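Peptidoglycan-recognition protein LC (Drosophila melanogaster, PDB 2F2L) activates the imd/Relish immune pathway in response to Gram-negative peptidoglycan, probably as a pattern-recognition receptor with an extracellular amidase-like PGRP domain. Local coordinates at residues S117-L122 with A158-W163; G85-N90 with S97-Y102; L121-G126 with P134-T139; K143-P146 with D150-A153. All blocks are in the same frame, centred on the assembly; numbering follows the deposited sequence.

Contact 1 (S117-L122 with A158-W163). With HSQ (2-acetylamino-2-deoxy-alpha-L-idopyranose), chain D.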
loop_
_atom_site.group_PDB
_atom_site.type_symbol
_atom_site.label_atom_id
_atom_site.label_comp_id
_atom_site.label_asym_id
_atom_site.label_seq_id
_atom_site.Cartn_x
_atom_site.Cartn_y
_atom_site.Cartn_z
ATOM N N SER A 117 -17.776 -9.718 -15.536
ATOM C CA SER A 117 -17.154 -9.989 -16.838
ATOM C C SER A 117 -15.635 -10.200 -16.740
ATOM O O SER A 117 -15.094 -11.070 -17.426
ATOM C CB SER A 117 -17.478 -8.894 -17.846
ATOM O OG SER A 117 -17.204 -7.623 -17.302
ATOM N N VAL A 118 -14.941 -9.429 -15.900
ATOM C CA VAL A 118 -13.479 -9.586 -15.808
ATOM C C VAL A 118 -13.086 -10.899 -15.108
ATOM O O VAL A 118 -12.002 -11.443 -15.359
ATOM C CB VAL A 118 -12.765 -8.371 -15.149
ATOM C CG1 VAL A 118 -12.936 -8.374 -13.646
ATOM C CG2 VAL A 118 -11.281 -8.373 -15.522
ATOM N N THR A 119 -13.964 -11.398 -14.242
ATOM C CA THR A 119 -13.805 -12.720 -13.653
ATOM C C THR A 119 -13.712 -13.806 -14.707
ATOM O O THR A 119 -12.915 -14.723 -14.563
ATOM C CB THR A 119 -14.970 -13.051 -12.713
ATOM O OG1 THR A 119 -15.029 -12.084 -11.655
ATOM C CG2 THR A 119 -14.825 -14.433 -12.127
ATOM N N ARG A 120 -14.538 -13.718 -15.755
ATOM C CA ARG A 120 -14.466 -14.658 -16.876
ATOM C C ARG A 120 -13.097 -14.596 -17.569
ATOM O O ARG A 120 -12.474 -15.631 -17.829
ATOM C CB ARG A 120 -15.557 -14.358 -17.907
ATOM C CG ARG A 120 -16.989 -14.539 -17.418
ATOM C CD ARG A 120 -17.968 -14.219 -18.541
ATOM N NE ARG A 120 -19.317 -14.703 -18.262
ATOM C CZ ARG A 120 -20.366 -13.944 -17.926
ATOM N NH1 ARG A 120 -20.263 -12.615 -17.804
ATOM N NH2 ARG A 120 -21.549 -14.528 -17.718
ATOM N N LEU A 121 -12.644 -13.382 -17.883
ATOM C CA LEU A 121 -11.335 -13.198 -18.521
ATOM C C LEU A 121 -10.211 -13.677 -17.593
ATOM O O LEU A 121 -9.251 -14.285 -18.060
ATOM C CB LEU A 121 -11.077 -11.736 -18.927
ATOM C CG LEU A 121 -11.769 -11.070 -20.141
ATOM C CD1 LEU A 121 -12.121 -12.052 -21.277
ATOM C CD2 LEU A 121 -13.002 -10.311 -19.730
ATOM N N LEU A 122 -10.347 -13.416 -16.290
ATOM C CA LEU A 122 -9.315 -13.798 -15.310
ATOM C C LEU A 122 -9.180 -15.322 -15.201
ATOM O O LEU A 122 -8.066 -15.844 -15.217
ATOM C CB LEU A 122 -9.578 -13.180 -13.918
ATOM C CG LEU A 122 -8.463 -13.403 -12.886
ATOM C CD1 LEU A 122 -7.130 -12.813 -13.375
ATOM C CD2 LEU A 122 -8.837 -12.812 -11.534
ATOM N N ALA A 158 -24.685 -15.646 -5.911
ATOM C CA ALA A 158 -25.848 -15.827 -6.790
ATOM C C ALA A 158 -25.550 -15.398 -8.226
ATOM O O ALA A 158 -26.118 -15.942 -9.168
ATOM C CB ALA A 158 -27.043 -15.051 -6.249
ATOM N N SER A 159 -24.638 -14.435 -8.380
ATOM C CA SER A 159 -24.225 -13.939 -9.698
ATOM C C SER A 159 -23.443 -14.963 -10.533
ATOM O O SER A 159 -23.377 -14.838 -11.760
ATOM C CB SER A 159 -23.403 -12.649 -9.540
ATOM O OG SER A 159 -24.070 -11.731 -8.674
ATOM N N PHE A 160 -22.852 -15.962 -9.874
ATOM C CA PHE A 160 -22.124 -17.041 -10.558
ATOM C C PHE A 160 -22.897 -18.358 -10.611
ATOM O O PHE A 160 -22.417 -19.340 -11.168
ATOM C CB PHE A 160 -20.793 -17.318 -9.852
ATOM C CG PHE A 160 -19.917 -16.121 -9.714
ATOM C CD1 PHE A 160 -19.491 -15.429 -10.832
ATOM C CD2 PHE A 160 -19.495 -15.701 -8.463
ATOM C CE1 PHE A 160 -18.665 -14.330 -10.709
ATOM C CE2 PHE A 160 -18.669 -14.613 -8.326
ATOM C CZ PHE A 160 -18.243 -13.924 -9.451
ATOM N N ALA A 161 -24.099 -18.373 -10.052
ATOM C CA ALA A 161 -24.854 -19.620 -9.864
ATOM C C ALA A 161 -25.112 -20.419 -11.145
ATOM O O ALA A 161 -25.128 -21.648 -11.107
ATOM C CB ALA A 161 -26.169 -19.334 -9.136
ATOM N N ASN A 162 -25.296 -19.734 -12.271
ATOM C CA ASN A 162 -25.504 -20.412 -13.561
ATOM C C ASN A 162 -24.248 -20.647 -14.410
ATOM O O ASN A 162 -24.353 -21.120 -15.535
ATOM C CB ASN A 162 -26.612 -19.729 -14.395
ATOM C CG ASN A 162 -26.337 -18.254 -14.712
ATOM O OD1 ASN A 162 -25.304 -17.691 -14.346
ATOM N ND2 ASN A 162 -27.322 -17.612 -15.357
ATOM N N TRP A 163 -23.058 -20.365 -13.869
ATOM C CA TRP A 163 -21.820 -20.585 -14.616
ATOM C C TRP A 163 -21.452 -22.060 -14.597
ATOM O O TRP A 163 -21.571 -22.718 -13.569
ATOM C CB TRP A 163 -20.668 -19.772 -14.027
ATOM C CG TRP A 163 -20.779 -18.301 -14.225
ATOM C CD1 TRP A 163 -21.917 -17.575 -14.452
ATOM C CD2 TRP A 163 -19.705 -17.364 -14.184
ATOM N NE1 TRP A 163 -21.610 -16.238 -14.566
ATOM C CE2 TRP A 163 -20.257 -16.081 -14.405
ATOM C CE3 TRP A 163 -18.319 -17.479 -13.978
ATOM C CZ2 TRP A 163 -19.471 -14.923 -14.426
ATOM C CZ3 TRP A 163 -17.543 -16.325 -14.006
ATOM C CH2 TRP A 163 -18.121 -15.069 -14.224
HETATM C C1 HSQ D . -26.976 -17.020 -16.635
HETATM C C2 HSQ D . -26.276 -17.250 -17.968
HETATM C C3 HSQ D . -26.777 -16.341 -19.109
HETATM C C4 HSQ D . -27.963 -15.405 -18.818
HETATM C C5 HSQ D . -28.230 -15.142 -17.331
HETATM C C6 HSQ D . -28.464 -13.677 -16.961
HETATM C C7 HSQ D . -23.895 -17.557 -18.539
HETATM C C8 HSQ D . -23.611 -16.854 -19.843
HETATM N N2 HSQ D . -24.847 -17.024 -17.760
HETATM O O3 HSQ D . -27.118 -17.147 -20.224
HETATM O O4 HSQ D . -27.789 -14.196 -19.527
HETATM O O5 HSQ D . -27.169 -15.622 -16.539
HETATM O O6 HSQ D . -28.821 -13.622 -15.593
HETATM O O7 HSQ D . -23.255 -18.566 -18.213
#
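In both Arg120 and Trp163, CG stands anti to the carbonyl carbon (chi1 -64° and -70°), and this brings the arginine of helix 113-128 over the indole of the loop 158-163. The arginine chain, extended from CG to NE, crosses the indole obliquely, with NE over one face toward the rim. Its CG is the close point, 3.4 Å from Trp163 CH2, and its CZ lies 3.7 Å from Trp163 CZ2, the guanidinium plane tilted 24° from the indole plane. Phe160 presses on the opposite indole face, where its CD1 sits 3.5 Å above the plane toward the rim. A broad flat side chain suits this place because both faces are used, while arginine can cover an aromatic ring with its methylenes and still carry its charge to the surface.

Thr119 divides its two branches between apolar and polar neighbours. Its CG2 reaches Trp163 CZ3 at 3.8 Å and Phe160 CE1 at 4.1 Å; OG1, turned the other way, is hydrogen-bonded to Tyr102 and to Gln115 O. On the outer side, Asn162 is N-glycosylated: its ND2 is joined by a 1.5 Å covalent bond to C1 of a sugar modelled as 2-acetylamino-2-deoxy-alpha-L-idopyranose, whose acetamido methyl C8 comes within 3.8 Å of Arg120 NH2.

The turn from Phe160 to Trp163 thus lies against the outer flank of helix 113-128, where Leu116 and Leu123 also touch it, and Phe160 meets Phe138 of strand 136-140. Val118 and Leu122 of the same helix pack on strands 67-69 and 75-77.

Contact 2 (G85-N90 with S97-Y102)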
loop_
_atom_site.group_PDB
_atom_site.type_symbol
_atom_site.label_atom_id
_atom_site.label_comp_id
_atom_site.label_asym_id
_atom_site.label_seq_id
_atom_site.Cartn_x
_atom_site.Cartn_y
_atom_site.Cartn_z
ATOM N N GLY A 85 -2.208 -18.434 -1.032
ATOM C CA GLY A 85 -2.978 -17.451 -0.312
ATOM C C GLY A 85 -3.240 -17.886 1.110
ATOM O O GLY A 85 -2.785 -18.948 1.546
ATOM N N ALA A 86 -3.961 -17.039 1.840
ATOM C CA ALA A 86 -4.292 -17.292 3.238
ATOM C C ALA A 86 -5.778 -17.000 3.492
ATOM O O ALA A 86 -6.195 -16.635 4.589
ATOM C CB ALA A 86 -3.411 -16.444 4.126
ATOM N N HIS A 87 -6.571 -17.223 2.458
ATOM C CA HIS A 87 -7.967 -16.826 2.434
ATOM C C HIS A 87 -8.875 -17.701 3.308
ATOM O O HIS A 87 -9.751 -17.176 3.970
ATOM C CB HIS A 87 -8.470 -16.748 0.981
ATOM C CG HIS A 87 -8.089 -17.924 0.141
ATOM N ND1 HIS A 87 -6.828 -18.079 -0.397
ATOM C CD2 HIS A 87 -8.799 -19.014 -0.236
ATOM C CE1 HIS A 87 -6.784 -19.211 -1.081
ATOM N NE2 HIS A 87 -7.967 -19.797 -0.998
ATOM N N MET A 88 -8.675 -19.015 3.332
ATOM C CA MET A 88 -9.520 -19.898 4.163
ATOM C C MET A 88 -9.006 -20.137 5.596
ATOM O O MET A 88 -9.730 -20.714 6.431
ATOM C CB MET A 88 -9.702 -21.256 3.477
ATOM C CG MET A 88 -10.252 -21.175 2.067
ATOM S SD MET A 88 -11.807 -20.272 1.942
ATOM C CE MET A 88 -12.884 -21.544 2.599
ATOM N N ASN A 89 -7.781 -19.701 5.893
ATOM C CA ASN A 89 -7.149 -19.993 7.190
ATOM C C ASN A 89 -7.164 -21.497 7.443
ATOM O O ASN A 89 -7.420 -21.963 8.558
ATOM C CB ASN A 89 -7.869 -19.259 8.326
ATOM C CG ASN A 89 -7.996 -17.774 8.066
ATOM O OD1 ASN A 89 -6.997 -17.061 7.998
ATOM N ND2 ASN A 89 -9.233 -17.293 7.933
ATOM N N ASN A 90 -6.906 -22.242 6.376
ATOM C CA ASN A 90 -6.941 -23.686 6.396
ATOM C C ASN A 90 -5.985 -24.169 5.326
ATOM O O ASN A 90 -6.193 -23.895 4.140
ATOM C CB ASN A 90 -8.364 -24.151 6.114
ATOM C CG ASN A 90 -8.490 -25.640 6.051
ATOM O OD1 ASN A 90 -7.926 -26.281 5.180
ATOM N ND2 ASN A 90 -9.249 -26.198 6.956
ATOM N N SER A 97 -5.802 -24.082 -3.871
ATOM C CA SER A 97 -6.739 -23.155 -4.507
ATOM C C SER A 97 -6.085 -21.824 -4.834
ATOM O O SER A 97 -4.969 -21.543 -4.405
ATOM C CB SER A 97 -7.963 -22.913 -3.609
ATOM O OG SER A 97 -7.606 -22.340 -2.348
ATOM N N LEU A 98 -6.792 -21.040 -5.640
ATOM C CA LEU A 98 -6.532 -19.627 -5.811
ATOM C C LEU A 98 -7.763 -18.910 -5.301
ATOM O O LEU A 98 -8.886 -19.442 -5.384
ATOM C CB LEU A 98 -6.334 -19.286 -7.284
ATOM C CG LEU A 98 -5.025 -19.714 -7.941
ATOM C CD1 LEU A 98 -5.184 -19.621 -9.443
ATOM C CD2 LEU A 98 -3.811 -18.872 -7.466
ATOM N N SER A 99 -7.553 -17.712 -4.762
ATOM C CA SER A 99 -8.638 -16.885 -4.255
ATOM C C SER A 99 -8.818 -15.604 -5.072
ATOM O O SER A 99 -7.838 -14.934 -5.426
ATOM C CB SER A 99 -8.419 -16.525 -2.789
ATOM O OG SER A 99 -7.177 -15.878 -2.565
ATOM N N PHE A 100 -10.078 -15.308 -5.401
ATOM C CA PHE A 100 -10.479 -14.045 -6.014
ATOM C C PHE A 100 -11.328 -13.345 -4.970
ATOM O O PHE A 100 -12.407 -13.822 -4.635
ATOM C CB PHE A 100 -11.354 -14.215 -7.272
ATOM C CG PHE A 100 -10.680 -14.879 -8.448
ATOM C CD1 PHE A 100 -9.338 -15.218 -8.450
ATOM C CD2 PHE A 100 -11.429 -15.158 -9.585
ATOM C CE1 PHE A 100 -8.756 -15.817 -9.563
ATOM C CE2 PHE A 100 -10.854 -15.765 -10.683
ATOM C CZ PHE A 100 -9.526 -16.094 -10.676
ATOM N N ALA A 101 -10.844 -12.217 -4.459
ATOM C CA ALA A 101 -11.608 -11.427 -3.499
ATOM C C ALA A 101 -12.314 -10.290 -4.242
ATOM O O ALA A 101 -11.713 -9.613 -5.080
ATOM C CB ALA A 101 -10.710 -10.868 -2.440
ATOM N N TYR A 102 -13.584 -10.081 -3.919
ATOM C CA TYR A 102 -14.390 -9.055 -4.566
ATOM C C TYR A 102 -14.429 -7.864 -3.621
ATOM O O TYR A 102 -14.811 -7.994 -2.470
ATOM C CB TYR A 102 -15.777 -9.639 -4.946
ATOM C CG TYR A 102 -15.592 -10.613 -6.093
ATOM C CD1 TYR A 102 -15.759 -10.201 -7.404
ATOM C CD2 TYR A 102 -15.099 -11.899 -5.868
ATOM C CE1 TYR A 102 -15.533 -11.066 -8.469
ATOM C CE2 TYR A 102 -14.850 -12.771 -6.922
ATOM C CZ TYR A 102 -15.071 -12.351 -8.222
ATOM O OH TYR A 102 -14.807 -13.208 -9.274
HETATM O O HOH W 1 -3.877 -20.134 -2.365
#
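His87 and Ser99 bring the loop 85-90 nearest to strand 98-102, with their CA atoms 6.7 Å apart and no direct backbone hydrogen bond joining the two segments. The gap is filled by the imidazole of His87, held at both an edge and a face. At the edge, NE2 donates to Ser97 OG at 2.9 Å; the acceptor lies only 4° out of the ring plane, though the N-H...O angle of 148° makes the bond somewhat bent. Over one face, Ser99 CB forms a CH-pi contact, 3.3 Å from the ring centroid and 15° off the normal. Ser99 is small enough for the ring to lie close over its CB, and Ser97 supplies a hydroxyl to accept from NE2.

Water 1 adds a second bridge: it accepts from Gly85 N at 2.7 Å and donates to Ser97 O at 2.7 Å, lying near the imidazole plane as it does so. Gly85, without a side chain, lets the loop fold back until its CA is 3.9 Å from His87 ND1. Beyond the ring, Asp94 receives the backbone N-H groups of Met88 and Asn90.

The bond to Ser97 OG satisfies NE2, and that hydroxyl is in turn hydrogen-bonded to Tyr93 O, which anchors the serine that holds the ring. The ring's rotation is therefore fixed in a buried place by a directed bond together with a close-fitting face.

Contact 3 (L121-G126 with P134-T139)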
loop_
_atom_site.group_PDB
_atom_site.type_symbol
_atom_site.label_atom_id
_atom_site.label_comp_id
_atom_site.label_asym_id
_atom_site.label_seq_id
_atom_site.Cartn_x
_atom_site.Cartn_y
_atom_site.Cartn_z
ATOM N N LEU A 121 -12.644 -13.382 -17.883
ATOM C CA LEU A 121 -11.335 -13.198 -18.521
ATOM C C LEU A 121 -10.211 -13.677 -17.593
ATOM O O LEU A 121 -9.251 -14.285 -18.060
ATOM C CB LEU A 121 -11.077 -11.736 -18.927
ATOM C CG LEU A 121 -11.769 -11.070 -20.141
ATOM C CD1 LEU A 121 -12.121 -12.052 -21.277
ATOM C CD2 LEU A 121 -13.002 -10.311 -19.730
ATOM N N LEU A 122 -10.347 -13.416 -16.290
ATOM C CA LEU A 122 -9.315 -13.798 -15.310
ATOM C C LEU A 122 -9.180 -15.322 -15.201
ATOM O O LEU A 122 -8.066 -15.844 -15.217
ATOM C CB LEU A 122 -9.578 -13.180 -13.918
ATOM C CG LEU A 122 -8.463 -13.403 -12.886
ATOM C CD1 LEU A 122 -7.130 -12.813 -13.375
ATOM C CD2 LEU A 122 -8.837 -12.812 -11.534
ATOM N N LEU A 123 -10.309 -16.017 -15.103
ATOM C CA LEU A 123 -10.332 -17.485 -15.120
ATOM C C LEU A 123 -9.749 -18.083 -16.417
ATOM O O LEU A 123 -8.971 -19.053 -16.375
ATOM C CB LEU A 123 -11.757 -17.994 -14.918
ATOM C CG LEU A 123 -12.423 -17.745 -13.560
ATOM C CD1 LEU A 123 -13.909 -17.988 -13.676
ATOM C CD2 LEU A 123 -11.828 -18.615 -12.469
ATOM N N GLU A 124 -10.136 -17.515 -17.562
ATOM C CA GLU A 124 -9.583 -17.933 -18.841
ATOM C C GLU A 124 -8.060 -17.739 -18.928
ATOM O O GLU A 124 -7.350 -18.638 -19.415
ATOM C CB GLU A 124 -10.273 -17.209 -20.012
ATOM C CG GLU A 124 -9.596 -17.465 -21.375
ATOM C CD GLU A 124 -10.228 -16.701 -22.541
ATOM O OE1 GLU A 124 -10.763 -15.585 -22.320
ATOM O OE2 GLU A 124 -10.168 -17.216 -23.683
ATOM N N ARG A 125 -7.571 -16.581 -18.488
ATOM C CA ARG A 125 -6.133 -16.304 -18.487
ATOM C C ARG A 125 -5.384 -17.347 -17.643
ATOM O O ARG A 125 -4.337 -17.843 -18.047
ATOM C CB ARG A 125 -5.858 -14.880 -17.976
ATOM C CG ARG A 125 -4.438 -14.349 -18.229
ATOM C CD ARG A 125 -4.068 -14.306 -19.713
ATOM N NE ARG A 125 -5.074 -13.629 -20.537
ATOM C CZ ARG A 125 -5.101 -12.322 -20.801
ATOM N NH1 ARG A 125 -4.179 -11.501 -20.306
ATOM N NH2 ARG A 125 -6.065 -11.824 -21.570
ATOM N N GLY A 126 -5.934 -17.685 -16.479
ATOM C CA GLY A 126 -5.358 -18.712 -15.613
ATOM C C GLY A 126 -5.277 -20.098 -16.224
ATOM O O GLY A 126 -4.290 -20.821 -16.049
ATOM N N PRO A 134 -7.988 -27.066 -16.593
ATOM C CA PRO A 134 -9.169 -26.880 -17.453
ATOM C C PRO A 134 -10.490 -27.316 -16.803
ATOM O O PRO A 134 -11.519 -26.717 -17.063
ATOM C CB PRO A 134 -8.862 -27.737 -18.695
ATOM C CG PRO A 134 -7.390 -27.888 -18.727
ATOM C CD PRO A 134 -6.876 -27.720 -17.310
ATOM N N SER A 135 -10.461 -28.326 -15.944
ATOM C CA SER A 135 -11.680 -28.819 -15.311
ATOM C C SER A 135 -11.870 -28.261 -13.911
ATOM O O SER A 135 -12.362 -28.954 -13.036
ATOM C CB SER A 135 -11.626 -30.345 -15.229
ATOM O OG SER A 135 -10.616 -30.721 -14.311
ATOM N N TYR A 136 -11.482 -27.008 -13.695
ATOM C CA TYR A 136 -11.558 -26.406 -12.358
ATOM C C TYR A 136 -12.990 -26.269 -11.858
ATOM O O TYR A 136 -13.937 -26.130 -12.638
ATOM C CB TYR A 136 -10.920 -25.015 -12.330
ATOM C CG TYR A 136 -11.664 -23.967 -13.137
ATOM C CD1 TYR A 136 -12.574 -23.108 -12.534
ATOM C CD2 TYR A 136 -11.452 -23.830 -14.513
ATOM C CE1 TYR A 136 -13.264 -22.157 -13.273
ATOM C CE2 TYR A 136 -12.133 -22.880 -15.257
ATOM C CZ TYR A 136 -13.041 -22.045 -14.636
ATOM O OH TYR A 136 -13.708 -21.083 -15.380
ATOM N N ARG A 137 -13.112 -26.268 -10.539
ATOM C CA ARG A 137 -14.315 -25.853 -9.857
ATOM C C ARG A 137 -14.138 -24.413 -9.322
ATOM O O ARG A 137 -13.099 -24.072 -8.735
ATOM C CB ARG A 137 -14.579 -26.844 -8.728
ATOM C CG ARG A 137 -15.563 -26.398 -7.699
ATOM C CD ARG A 137 -15.679 -27.455 -6.593
ATOM N NE ARG A 137 -16.628 -27.040 -5.564
ATOM C CZ ARG A 137 -16.719 -27.563 -4.349
ATOM N NH1 ARG A 137 -15.882 -28.520 -3.955
ATOM N NH2 ARG A 137 -17.646 -27.092 -3.517
ATOM N N PHE A 138 -15.147 -23.573 -9.551
ATOM C CA PHE A 138 -15.217 -22.212 -8.994
ATOM C C PHE A 138 -16.323 -22.266 -7.939
ATOM O O PHE A 138 -17.442 -22.718 -8.223
ATOM C CB PHE A 138 -15.528 -21.225 -10.126
ATOM C CG PHE A 138 -15.494 -19.750 -9.741
ATOM C CD1 PHE A 138 -14.678 -19.264 -8.723
ATOM C CD2 PHE A 138 -16.257 -18.840 -10.462
ATOM C CE1 PHE A 138 -14.662 -17.908 -8.399
ATOM C CE2 PHE A 138 -16.247 -17.475 -10.144
ATOM C CZ PHE A 138 -15.434 -17.008 -9.115
ATOM N N THR A 139 -16.017 -21.876 -6.707
ATOM C CA THR A 139 -17.011 -21.969 -5.626
ATOM C C THR A 139 -16.929 -20.827 -4.631
ATOM O O THR A 139 -16.002 -20.031 -4.663
ATOM C CB THR A 139 -16.912 -23.311 -4.867
ATOM O OG1 THR A 139 -18.077 -23.487 -4.045
ATOM C CG2 THR A 139 -15.703 -23.379 -4.013
#
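Helix 113-128 covers one face of the central mixed sheet, and Leu123 is its foothold on strand 136-140, set against Tyr136 and Phe138. These two aromatics, two residues apart on the strand, both point toward the helix, and the leucine crosses each of them at about a right angle. Its two methyls divide the work. CD1 lies 3.5 Å from Tyr136 OH and 4.1 Å from Phe138 CD2, whereas CD2 meets the tyrosine ring at CE1, 3.9 Å away. Tyr136 OH also comes 3.7 Å from Leu123 CB, and the hydroxyl oxygen thus touches the leucine at its root as well as at CD1.

This is the helix-on-sheet layering of the PGRP domain, related to the N-acetylmuramoyl-L-alanine amidases, and strand 136-140 is the outermost strand on its side of the sheet. A branched aliphatic side chain suits the helix position because it can offer separate methyls to two rings, and it touches Phe100 of strand 98-102 and Trp163 besides.

The first torsions send the two rings different ways from the strand: Tyr136 has CG between the backbone N and the carbonyl carbon (chi1 67°), while in Phe138 CG is anti to N (chi1 -174°). Phe138 is buried and packs on Tyr102 and Val27, whereas Tyr136 is partly exposed. The edge of the Tyr136 ring faces the base of its neighbour, Phe138 CB. His165 stacks on Tyr136 and Trp166 meets Phe138 edge-to-face, while the backbone of Phe138 is hydrogen-bonded to His165 and Ser167 of the C-terminal tail.

Contact 4 (K143-P146 with D150-A153)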
loop_
_atom_site.group_PDB
_atom_site.type_symbol
_atom_site.label_atom_id
_atom_site.label_comp_id
_atom_site.label_asym_id
_atom_site.label_seq_id
_atom_site.Cartn_x
_atom_site.Cartn_y
_atom_site.Cartn_z
ATOM N N LYS A 143 -19.690 -21.766 0.981
ATOM C CA LYS A 143 -20.113 -23.151 0.760
ATOM C C LYS A 143 -19.106 -24.095 1.421
ATOM O O LYS A 143 -19.482 -25.086 2.029
ATOM C CB LYS A 143 -20.245 -23.441 -0.743
ATOM C CG LYS A 143 -20.400 -24.923 -1.101
ATOM C CD LYS A 143 -21.141 -25.142 -2.432
ATOM C CE LYS A 143 -21.228 -26.635 -2.783
ATOM N NZ LYS A 143 -22.508 -27.025 -3.478
ATOM N N LEU A 144 -17.825 -23.753 1.323
ATOM C CA LEU A 144 -16.751 -24.572 1.885
ATOM C C LEU A 144 -16.746 -24.547 3.415
ATOM O O LEU A 144 -16.474 -25.560 4.061
ATOM C CB LEU A 144 -15.390 -24.093 1.346
ATOM C CG LEU A 144 -15.150 -24.276 -0.151
ATOM C CD1 LEU A 144 -13.810 -23.647 -0.565
ATOM C CD2 LEU A 144 -15.191 -25.750 -0.537
ATOM N N MET A 145 -17.043 -23.380 3.984
ATOM C CA MET A 145 -17.080 -23.191 5.434
ATOM C C MET A 145 -18.328 -22.392 5.769
ATOM O O MET A 145 -18.264 -21.172 5.927
ATOM C CB MET A 145 -15.813 -22.464 5.915
ATOM C CG MET A 145 -14.543 -23.278 5.729
ATOM S SD MET A 145 -13.019 -22.470 6.300
ATOM C CE MET A 145 -11.821 -23.679 5.823
ATOM N N PRO A 146 -19.482 -23.080 5.849
ATOM C CA PRO A 146 -20.779 -22.449 6.131
ATOM C C PRO A 146 -20.856 -21.658 7.431
ATOM O O PRO A 146 -21.660 -20.731 7.528
ATOM C CB PRO A 146 -21.736 -23.642 6.190
ATOM C CG PRO A 146 -21.066 -24.700 5.386
ATOM C CD PRO A 146 -19.623 -24.534 5.657
ATOM N N ASP A 150 -17.896 -14.045 8.052
ATOM C CA ASP A 150 -17.205 -13.130 7.141
ATOM C C ASP A 150 -17.127 -13.626 5.699
ATOM O O ASP A 150 -16.734 -12.864 4.818
ATOM C CB ASP A 150 -15.780 -12.859 7.634
ATOM C CG ASP A 150 -15.749 -12.065 8.933
ATOM O OD1 ASP A 150 -16.788 -11.466 9.304
ATOM O OD2 ASP A 150 -14.683 -12.054 9.585
ATOM N N PHE A 151 -17.471 -14.891 5.461
ATOM C CA PHE A 151 -17.512 -15.433 4.095
ATOM C C PHE A 151 -18.870 -15.244 3.408
ATOM O O PHE A 151 -18.992 -15.511 2.204
ATOM C CB PHE A 151 -17.163 -16.931 4.094
ATOM C CG PHE A 151 -15.715 -17.247 4.411
ATOM C CD1 PHE A 151 -14.705 -16.297 4.289
ATOM C CD2 PHE A 151 -15.358 -18.541 4.779
ATOM C CE1 PHE A 151 -13.388 -16.625 4.562
ATOM C CE2 PHE A 151 -14.039 -18.866 5.054
ATOM C CZ PHE A 151 -13.057 -17.914 4.935
ATOM N N LYS A 152 -19.880 -14.792 4.162
ATOM C CA LYS A 152 -21.236 -14.666 3.637
ATOM C C LYS A 152 -21.336 -13.492 2.661
ATOM O O LYS A 152 -20.899 -12.379 2.957
ATOM C CB LYS A 152 -22.294 -14.528 4.765
ATOM C CG LYS A 152 -22.561 -15.805 5.615
ATOM C CD LYS A 152 -22.773 -17.077 4.750
ATOM C CE LYS A 152 -23.286 -18.290 5.545
ATOM N NZ LYS A 152 -23.650 -19.470 4.646
ATOM N N ALA A 153 -21.925 -13.767 1.499
ATOM C CA ALA A 153 -22.085 -12.790 0.435
ATOM C C ALA A 153 -23.056 -13.339 -0.600
ATOM O O ALA A 153 -22.687 -13.580 -1.742
ATOM C CB ALA A 153 -20.744 -12.483 -0.207
#
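Met145 and Phe151 make the close-packed half of this contact; Pro146 and Lys152 make its loose, outward half. On the packed side the thioether meets the ring at its edge: Met145 SD is 3.9 Å from Phe151 CE2 and 5.3 Å from the ring centroid, at 88° from the ring normal and so almost in the ring plane. This is a Met-aromatic contact, in which the electron-rich sulfur faces the slightly positive ring hydrogens. Met145 CB adds a second touch, 4.1 Å from Phe151 CD2. The methionine chain is extended beyond CG, and its methyl passes the ring to lie among Met88 and Asn90. A long, unbranched, flexible side chain suits such a spot between a ring and a loop.

The other half is thinner and more exposed. Lys152 bends at chi2 (-48°), which brings its CE 3.5 Å from Pro146 O, with NZ a little farther from the same oxygen at 3.7 Å and no hydrogen bond assigned between them. Proline suits the exposed turn that leaves the helix, and the long lysine, itself partly exposed, can reach across to that turn with its end.

The chain between helices 141-144 and 154-158 is thereby folded back on itself. Phe151 also lies on Ser141 and Ser142 of the first helix and on Leu30 of strand 24-31, its backbone O is hydrogen-bonded to Tyr157 OH of the second, and Leu144 packs on Ile28 and Thr139 of the sheet.

Contacts 1 and 3 both use helix 113-128 and merge into one apolar, largely aromatic layer, where Trp163 meets Leu123 and Phe160 meets Phe138. Contact 3 is apolar, at the sheet; contact 1 grades outward into an arginine and a glycan. Contact 2 is wholly buried and also the most polar, holding a loop to strand 98-102 by an imidazole, two serines and a water. That strand is linked to contact 1 by a probable hydrogen bond between Tyr102 OH and Thr119 OG1, and packs on the helix through Phe100. Contact 4, partly exposed and without hydrogen bonds between its segments, lies about 12 Å from contact 2 between centres and shares the packing around Met88.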